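Local coordinates for protein SusD homolog (Bacteroides thetaiotaomicron, PDB 4MRU) that probably binds mucin O-glycans as a SusD-like lipoprotein with a TPR-like helical fold, contributing to glycan capture at the bacterial outer membrane, at residues Y69-P74 / V445-G450; F198-Q203 / V227-I232. All blocks are in the same frame, centred on the assembly; numbering follows the deposited sequence.

Interaction 1. Residues Y69-P74 / V445-G450; sequences YSTYNP and VVVNKG. With EDO (1,2-ethanediol), chain G.
Tyr72 extends its ring towards Val445 and Asn448, which meet it in quite different ways. Val445 approaches from the opposite direction and obliquely to the ring, with CG1 3.6 Å from Tyr72 CZ; its second methyl, CG2, rests against Tyr72 CE2, so a branched valine grips the phenol end with both arms. Asn448 comes in at the ring edge, OD1 lying 3.4 Å from Tyr72 CD2, its amide plane turned 86° from the ring. With CG of Asn448 anti to the backbone N (chi1 179°), the amide returns towards the tyrosine although its CB starts off pointing away. The same OD1 accepts from Gly450 N (2.8 Å), closing an Asx turn, while ND2 is held by Val453 O and Thr455 OG1. Glycine suits position 450 because a CB there would collide with Tyr72 CB. The contact thus joins two irregular loops of the SusD-like fold: a type I beta turn, Tyr69 to Tyr72, docks on the Asx turn, and Lys449 N donates to Thr71 O at 2.9 Å. Beside that bond Thr71 and Val447 run side by side, CG2 of Thr71 3.9 Å from Val447 CB, while Thr71 OG1 points back into its own loop and donates to Asn73 OD1 (2.7 Å). The extended chain of Lys449 crosses the Asn73 amide, CD 3.5 Å from Asn73 ND2, itself bonded to Leu66 O, and carries its ammonium on to Asn299 OD1. At the far end of the tyrosine, a water joins Tyr72 OH to Val445 N, which donates to it; the neighbouring ethanediol is modelled doubtfully close to the hydroxyl. Were Tyr72 an alanine, a gap would probably open between Val445 and Asn448, and that water would lose its phenolic partner.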
ATOM      1  N   TYR A  69      -2.218 -16.009  -5.639  1.00 20.23           N
ATOM      2  CA  TYR A  69      -2.568 -15.087  -4.588  1.00 17.77           C
ATOM      3  C   TYR A  69      -4.048 -14.710  -4.724  1.00 18.51           C
ATOM      4  O   TYR A  69      -4.780 -14.715  -3.702  1.00 16.76           O
ATOM      5  CB  TYR A  69      -1.703 -13.822  -4.609  1.00 19.64           C
ATOM      6  CG  TYR A  69      -0.307 -13.966  -3.992  1.00 18.72           C
ATOM      7  CD1 TYR A  69       0.746 -14.538  -4.692  1.00 18.97           C
ATOM      8  CD2 TYR A  69      -0.065 -13.531  -2.702  1.00 21.96           C
ATOM      9  CE1 TYR A  69       2.023 -14.641  -4.124  1.00 20.45           C
ATOM     10  CE2 TYR A  69       1.191 -13.652  -2.117  1.00 22.93           C
ATOM     11  CZ  TYR A  69       2.224 -14.204  -2.819  1.00 24.69           C
ATOM     12  OH  TYR A  69       3.446 -14.267  -2.219  1.00 22.59           O
ATOM     13  N   SER A  70      -4.520 -14.438  -5.949  1.00 18.00           N
ATOM     14  CA  SER A  70      -5.908 -13.906  -6.134  1.00 16.93           C
ATOM     15  C   SER A  70      -7.011 -14.897  -5.715  1.00 17.79           C
ATOM     16  O   SER A  70      -8.125 -14.478  -5.350  1.00 19.69           O
ATOM     17  CB  SER A  70      -6.144 -13.463  -7.554  1.00 18.19           C
ATOM     18  OG  SER A  70      -5.993 -14.546  -8.426  1.00 21.77           O
ATOM     19  N   THR A  71      -6.690 -16.186  -5.738  1.00 15.79           N
ATOM     20  CA  THR A  71      -7.642 -17.242  -5.304  1.00 15.78           C
ATOM     21  C   THR A  71      -7.334 -17.786  -3.896  1.00 16.92           C
ATOM     22  O   THR A  71      -7.910 -18.796  -3.458  1.00 18.26           O
ATOM     23  CB  THR A  71      -7.731 -18.383  -6.340  1.00 16.82           C
ATOM     24  OG1 THR A  71      -6.433 -18.909  -6.637  1.00 18.01           O
ATOM     25  CG2 THR A  71      -8.416 -17.858  -7.597  1.00 19.21           C
ATOM     26  N   TYR A  72      -6.449 -17.093  -3.206  1.00 15.90           N
ATOM     27  CA  TYR A  72      -6.106 -17.307  -1.789  1.00 18.38           C
ATOM     28  C   TYR A  72      -5.281 -18.573  -1.548  1.00 18.72           C
ATOM     29  O   TYR A  72      -5.189 -19.035  -0.409  1.00 20.87           O
ATOM     30  CB  TYR A  72      -7.370 -17.304  -0.889  1.00 20.03           C
ATOM     31  CG  TYR A  72      -8.263 -16.075  -0.980  1.00 18.06           C
ATOM     32  CD1 TYR A  72      -7.808 -14.861  -1.439  1.00 18.23           C
ATOM     33  CD2 TYR A  72      -9.595 -16.142  -0.578  1.00 22.64           C
ATOM     34  CE1 TYR A  72      -8.623 -13.738  -1.428  1.00 19.97           C
ATOM     35  CE2 TYR A  72     -10.439 -15.038  -0.631  1.00 22.15           C
ATOM     36  CZ  TYR A  72      -9.946 -13.829  -1.080  1.00 18.84           C
ATOM     37  OH  TYR A  72     -10.772 -12.731  -1.104  1.00 19.04           O
ATOM     38  N   ASN A  73      -4.666 -19.110  -2.610  1.00 20.37           N
ATOM     39  CA  ASN A  73      -3.879 -20.333  -2.478  1.00 19.66           C
ATOM     40  C   ASN A  73      -2.563 -20.179  -3.213  1.00 19.40           C
ATOM     41  O   ASN A  73      -2.186 -21.034  -3.995  1.00 20.76           O
ATOM     42  CB  ASN A  73      -4.664 -21.568  -2.946  1.00 19.84           C
ATOM     43  CG  ASN A  73      -4.880 -21.602  -4.433  1.00 22.15           C
ATOM     44  OD1 ASN A  73      -5.000 -20.566  -5.094  1.00 20.01           O
ATOM     45  ND2 ASN A  73      -4.917 -22.805  -4.972  1.00 21.50           N
ATOM     46  N   PRO A  74      -1.828 -19.100  -2.919  1.00 19.85           N
ATOM     47  CA  PRO A  74      -0.563 -18.945  -3.615  1.00 20.69           C
ATOM     48  C   PRO A  74       0.329 -20.173  -3.433  1.00 22.46           C
ATOM     49  O   PRO A  74       0.401 -20.737  -2.347  1.00 22.60           O
ATOM     50  CB  PRO A  74       0.066 -17.730  -2.942  1.00 20.63           C
ATOM     51  CG  PRO A  74      -0.576 -17.612  -1.601  1.00 21.30           C
ATOM     52  CD  PRO A  74      -1.968 -18.158  -1.802  1.00 22.03           C
ATOM     53  N   VAL A 445     -14.057 -12.824  -4.453  1.00 21.86           N
ATOM     54  CA  VAL A 445     -13.463 -13.761  -5.378  1.00 21.16           C
ATOM     55  C   VAL A 445     -14.544 -14.781  -5.799  1.00 22.64           C
ATOM     56  O   VAL A 445     -15.505 -15.032  -5.065  1.00 19.13           O
ATOM     57  CB  VAL A 445     -12.227 -14.512  -4.823  1.00 19.24           C
ATOM     58  CG1 VAL A 445     -11.147 -13.528  -4.411  1.00 18.38           C
ATOM     59  CG2 VAL A 445     -12.617 -15.412  -3.649  1.00 20.96           C
ATOM     60  N   VAL A 446     -14.350 -15.368  -6.976  1.00 21.11           N
ATOM     61  CA  VAL A 446     -15.190 -16.462  -7.421  1.00 21.84           C
ATOM     62  C   VAL A 446     -14.702 -17.818  -6.910  1.00 21.92           C
ATOM     63  O   VAL A 446     -15.458 -18.602  -6.357  1.00 16.15           O
ATOM     64  CB  VAL A 446     -15.253 -16.454  -8.958  1.00 22.26           C
ATOM     65  CG1 VAL A 446     -16.103 -17.606  -9.429  1.00 22.06           C
ATOM     66  CG2 VAL A 446     -15.787 -15.092  -9.422  1.00 18.56           C
ATOM     67  N   VAL A 447     -13.420 -18.080  -7.135  1.00 20.75           N
ATOM     68  CA  VAL A 447     -12.782 -19.290  -6.729  1.00 19.93           C
ATOM     69  C   VAL A 447     -11.995 -19.036  -5.444  1.00 21.73           C
ATOM     70  O   VAL A 447     -10.947 -18.377  -5.452  1.00 19.99           O
ATOM     71  CB  VAL A 447     -11.848 -19.783  -7.835  1.00 20.80           C
ATOM     72  CG1 VAL A 447     -11.228 -21.110  -7.437  1.00 26.58           C
ATOM     73  CG2 VAL A 447     -12.604 -19.972  -9.151  1.00 24.69           C
ATOM     74  N   ASN A 448     -12.554 -19.492  -4.324  1.00 19.18           N
ATOM     75  CA  ASN A 448     -11.911 -19.328  -3.013  1.00 18.33           C
ATOM     76  C   ASN A 448     -11.270 -20.614  -2.654  1.00 17.91           C
ATOM     77  O   ASN A 448     -11.935 -21.529  -2.134  1.00 20.64           O
ATOM     78  CB  ASN A 448     -12.906 -18.886  -1.913  1.00 19.30           C
ATOM     79  CG  ASN A 448     -12.234 -18.753  -0.575  1.00 19.48           C
ATOM     80  OD1 ASN A 448     -11.063 -19.195  -0.385  1.00 18.85           O
ATOM     81  ND2 ASN A 448     -12.978 -18.227   0.406  1.00 18.54           N
ATOM     82  N   LYS A 449      -9.977 -20.715  -2.952  1.00 16.76           N
ATOM     83  CA  LYS A 449      -9.216 -21.917  -2.649  1.00 21.71           C
ATOM     84  C   LYS A 449      -8.374 -21.702  -1.422  1.00 20.51           C
ATOM     85  O   LYS A 449      -7.450 -22.477  -1.172  1.00 20.64           O
ATOM     86  CB  LYS A 449      -8.349 -22.316  -3.851  1.00 23.31           C
ATOM     87  CG  LYS A 449      -9.117 -22.911  -5.026  1.00 26.93           C
ATOM     88  CD  LYS A 449      -8.219 -22.885  -6.271  1.00 33.76           C
ATOM     89  CE  LYS A 449      -8.690 -23.847  -7.365  1.00 41.21           C
ATOM     90  NZ  LYS A 449      -7.850 -23.737  -8.610  1.00 34.86           N
ATOM     91  N   GLY A 450      -8.742 -20.714  -0.600  1.00 20.27           N
ATOM     92  CA  GLY A 450      -8.029 -20.459   0.650  1.00 18.80           C
ATOM     93  C   GLY A 450      -8.230 -21.489   1.764  1.00 24.74           C
ATOM     94  O   GLY A 450      -9.207 -22.246   1.775  1.00 25.88           O
TER
HETATM   95  C1  EDO G 605     -11.883  -9.193  -2.017  1.00 50.05           C
HETATM   96  O1  EDO G 605     -10.880  -8.209  -1.774  1.00 44.21           O
HETATM   97  C2  EDO G 605     -11.310 -10.318  -2.867  1.00 48.71           C
HETATM   98  O2  EDO G 605     -10.048 -10.791  -2.337  1.00 32.44           O
HETATM   99  O   HOH W   1      -6.494 -20.668  -8.722  1.00 24.25           O
HETATM  100  O   HOH W   2     -13.412 -12.571  -1.725  1.00 20.68           O

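Interaction 2. Residues F198-Q203 / V227-I232; sequences FLHSLQ and VTAGVI. With EDO (1,2-ethanediol), chain E.
The His200 imidazole has Ala229 on one face and Gly230 at its edge. The methyl CB of Ala229 stands 3.5 Å from the ring centroid, almost on the ring normal, a CH-pi contact; a residue as small as alanine lets the helix end come this close. In the ring plane, His200 ND1 donates to Gly230 O over 2.7 Å, although the bond is bent, with 142° at the hydrogen. Gln203 OE1 also lies at the ring edge, and its amide holds an ethanediol, probably from the crystallisation liquor, through both OE1 and NE2. The other ring nitrogen, NE2, bonds to Asp167 OD2 of helix 152-173; with ND1 already donating, this carboxylate would probably favour the doubly protonated imidazole. Ile232 CD1 lies near the plane of the second aromatic ring, Phe198, at its edge, but its closest approach is to the root of the residue, 3.9 Å from Phe198 CA. One residue on from His200, Ser201 OG accepts from Ile232 N in an almost straight bond (3.1 Å, 177°). Its chi1 of -54° sets OG beside the backbone N, from where it also bonds to Leu197 O one turn back, so a short hydroxyl can satisfy a chain that has just left its helix. Val231 packs beside these polar links, CG1 lying 3.8 Å from His200 CB, and also touches Val330 and Arg334 of helix 327-339. Gly230 breaks the helix with a positive phi, where a side chain would jam against the preceding carbonyl. Helix 192-209 thus receives the C-terminal end of helix 216-229 and the chain beyond it, a packing of consecutive helices consistent with the TPR-like helical fold of SusD homologues.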
ATOM      1  N   PHE A 198       8.287  13.837   4.766  1.00 21.82           N
ATOM      2  CA  PHE A 198       7.928  12.450   4.506  1.00 19.51           C
ATOM      3  C   PHE A 198       7.844  11.672   5.819  1.00 19.29           C
ATOM      4  O   PHE A 198       6.907  10.888   6.040  1.00 19.50           O
ATOM      5  CB  PHE A 198       8.923  11.770   3.560  1.00 19.59           C
ATOM      6  CG  PHE A 198       8.756  10.309   3.498  1.00 18.78           C
ATOM      7  CD1 PHE A 198       7.676   9.762   2.814  1.00 23.02           C
ATOM      8  CD2 PHE A 198       9.640   9.468   4.137  1.00 19.57           C
ATOM      9  CE1 PHE A 198       7.490   8.392   2.767  1.00 21.06           C
ATOM     10  CE2 PHE A 198       9.452   8.105   4.100  1.00 21.75           C
ATOM     11  CZ  PHE A 198       8.390   7.571   3.391  1.00 21.50           C
ATOM     12  N   LEU A 199       8.843  11.837   6.659  1.00 18.82           N
ATOM     13  CA  LEU A 199       8.837  11.115   7.953  1.00 19.00           C
ATOM     14  C   LEU A 199       7.579  11.400   8.756  1.00 18.96           C
ATOM     15  O   LEU A 199       6.962  10.491   9.323  1.00 18.55           O
ATOM     16  CB  LEU A 199      10.077  11.503   8.751  1.00 19.22           C
ATOM     17  CG  LEU A 199      10.388  10.832  10.070  1.00 23.64           C
ATOM     18  CD1 LEU A 199      11.894  10.891  10.292  1.00 22.46           C
ATOM     19  CD2 LEU A 199       9.649  11.494  11.211  1.00 23.23           C
ATOM     20  N   HIS A 200       7.198  12.667   8.818  1.00 17.59           N
ATOM     21  CA  HIS A 200       5.952  13.044   9.523  1.00 17.61           C
ATOM     22  C   HIS A 200       4.691  12.465   8.872  1.00 18.57           C
ATOM     23  O   HIS A 200       3.725  12.116   9.555  1.00 17.85           O
ATOM     24  CB  HIS A 200       5.859  14.548   9.630  1.00 17.54           C
ATOM     25  CG  HIS A 200       7.004  15.157  10.370  1.00 18.41           C
ATOM     26  ND1 HIS A 200       7.568  16.371  10.009  1.00 19.51           N
ATOM     27  CD2 HIS A 200       7.756  14.681  11.386  1.00 21.37           C
ATOM     28  CE1 HIS A 200       8.566  16.640  10.831  1.00 21.98           C
ATOM     29  NE2 HIS A 200       8.720  15.614  11.648  1.00 24.50           N
ATOM     30  N   SER A 201       4.691  12.391   7.554  1.00 20.90           N
ATOM     31  CA  SER A 201       3.597  11.802   6.830  1.00 20.79           C
ATOM     32  C   SER A 201       3.488  10.278   7.144  1.00 19.86           C
ATOM     33  O   SER A 201       2.426   9.768   7.337  1.00 19.66           O
ATOM     34  CB  SER A 201       3.764  12.055   5.327  1.00 18.84           C
ATOM     35  OG  SER A 201       3.921  13.451   5.067  1.00 21.45           O
ATOM     36  N   LEU A 202       4.619   9.597   7.207  1.00 18.01           N
ATOM     37  CA  LEU A 202       4.631   8.182   7.573  1.00 17.13           C
ATOM     38  C   LEU A 202       4.152   7.987   9.002  1.00 19.76           C
ATOM     39  O   LEU A 202       3.411   7.037   9.261  1.00 18.83           O
ATOM     40  CB  LEU A 202       6.028   7.627   7.443  1.00 19.68           C
ATOM     41  CG  LEU A 202       6.266   6.134   7.655  1.00 19.50           C
ATOM     42  CD1 LEU A 202       5.389   5.315   6.731  1.00 21.90           C
ATOM     43  CD2 LEU A 202       7.742   5.819   7.433  1.00 23.61           C
ATOM     44  N   GLN A 203       4.578   8.855   9.930  1.00 16.97           N
ATOM     45  CA  GLN A 203       4.055   8.807  11.305  1.00 19.23           C
ATOM     46  C   GLN A 203       2.527   8.954  11.312  1.00 19.56           C
ATOM     47  O   GLN A 203       1.839   8.251  12.043  1.00 22.79           O
ATOM     48  CB  GLN A 203       4.648   9.888  12.173  1.00 20.00           C
ATOM     49  CG  GLN A 203       6.119   9.735  12.499  1.00 23.02           C
ATOM     50  CD  GLN A 203       6.707  11.009  13.133  1.00 23.09           C
ATOM     51  OE1 GLN A 203       6.419  12.135  12.708  1.00 25.80           O
ATOM     52  NE2 GLN A 203       7.534  10.820  14.161  1.00 24.77           N
ATOM     53  N   VAL A 227       1.430  16.207  12.216  1.00 22.56           N
ATOM     54  CA  VAL A 227       0.868  17.282  11.441  1.00 22.22           C
ATOM     55  C   VAL A 227       1.437  18.624  11.856  1.00 20.63           C
ATOM     56  O   VAL A 227       1.798  19.455  11.005  1.00 21.85           O
ATOM     57  CB  VAL A 227      -0.686  17.271  11.541  1.00 21.60           C
ATOM     58  CG1 VAL A 227      -1.288  18.541  10.996  1.00 21.83           C
ATOM     59  CG2 VAL A 227      -1.213  16.098  10.757  1.00 21.82           C
ATOM     60  N   THR A 228       1.538  18.870  13.161  1.00 23.69           N
ATOM     61  CA  THR A 228       2.132  20.101  13.619  1.00 27.08           C
ATOM     62  C   THR A 228       3.572  20.251  13.133  1.00 28.25           C
ATOM     63  O   THR A 228       3.985  21.339  12.797  1.00 21.40           O
ATOM     64  CB  THR A 228       2.071  20.200  15.170  1.00 25.71           C
ATOM     65  OG1 THR A 228       0.701  20.185  15.538  1.00 24.24           O
ATOM     66  CG2 THR A 228       2.710  21.471  15.668  1.00 31.74           C
ATOM     67  N   ALA A 229       4.328  19.155  13.099  1.00 23.92           N
ATOM     68  CA  ALA A 229       5.746  19.214  12.689  1.00 21.91           C
ATOM     69  C   ALA A 229       5.915  19.444  11.199  1.00 24.97           C
ATOM     70  O   ALA A 229       6.997  19.879  10.775  1.00 23.02           O
ATOM     71  CB  ALA A 229       6.497  17.931  13.098  1.00 23.01           C
ATOM     72  N   GLY A 230       4.868  19.169  10.416  1.00 23.96           N
ATOM     73  CA  GLY A 230       4.851  19.463   9.007  1.00 20.72           C
ATOM     74  C   GLY A 230       4.824  18.175   8.181  1.00 22.71           C
ATOM     75  O   GLY A 230       5.754  17.393   8.218  1.00 20.43           O
ATOM     76  N   VAL A 231       3.757  17.991   7.394  1.00 20.85           N
ATOM     77  CA  VAL A 231       3.591  16.835   6.518  1.00 20.95           C
ATOM     78  C   VAL A 231       3.595  17.317   5.067  1.00 21.51           C
ATOM     79  O   VAL A 231       3.611  18.529   4.816  1.00 21.70           O
ATOM     80  CB  VAL A 231       2.299  16.057   6.821  1.00 19.53           C
ATOM     81  CG1 VAL A 231       2.402  15.344   8.172  1.00 22.58           C
ATOM     82  CG2 VAL A 231       1.055  16.979   6.810  1.00 18.16           C
ATOM     83  N   ILE A 232       3.628  16.369   4.127  1.00 20.34           N
ATOM     84  CA  ILE A 232       3.581  16.666   2.707  1.00 19.07           C
ATOM     85  C   ILE A 232       2.220  17.274   2.357  1.00 21.12           C
ATOM     86  O   ILE A 232       1.178  16.650   2.554  1.00 22.55           O
ATOM     87  CB  ILE A 232       3.827  15.382   1.863  1.00 19.74           C
ATOM     88  CG1 ILE A 232       5.230  14.824   2.110  1.00 19.09           C
ATOM     89  CG2 ILE A 232       3.622  15.645   0.389  1.00 18.52           C
ATOM     90  CD1 ILE A 232       5.422  13.408   1.607  1.00 22.08           C
TER
HETATM   91  C1  EDO E 603       8.094  13.920  15.983  1.00 23.22           C
HETATM   92  O1  EDO E 603       8.922  13.177  15.090  1.00 28.91           O
HETATM   93  C2  EDO E 603       7.167  14.782  15.159  1.00 29.98           C
HETATM   94  O2  EDO E 603       6.165  13.906  14.657  1.00 25.37           O

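In the fold
The two contacts lie on opposite sides of the chain's centre, about 37 Å apart between centres and about 21 Å between nearest atoms, and share no element. Interaction 1 is partly buried and ties loops remote in sequence, 371 residues apart; interaction 2, nested within that span, is more fully buried and joins neighbouring helices. Their chemistry follows their places. The loop contact depends on turns, a water bridge and the one direct backbone bond, with a lysine at its exposed margin. The helical contact uses side chains to take up the main-chain groups released where a helix ends. Each relies on a glycine, one to avoid a neighbour, the other for its backbone angles.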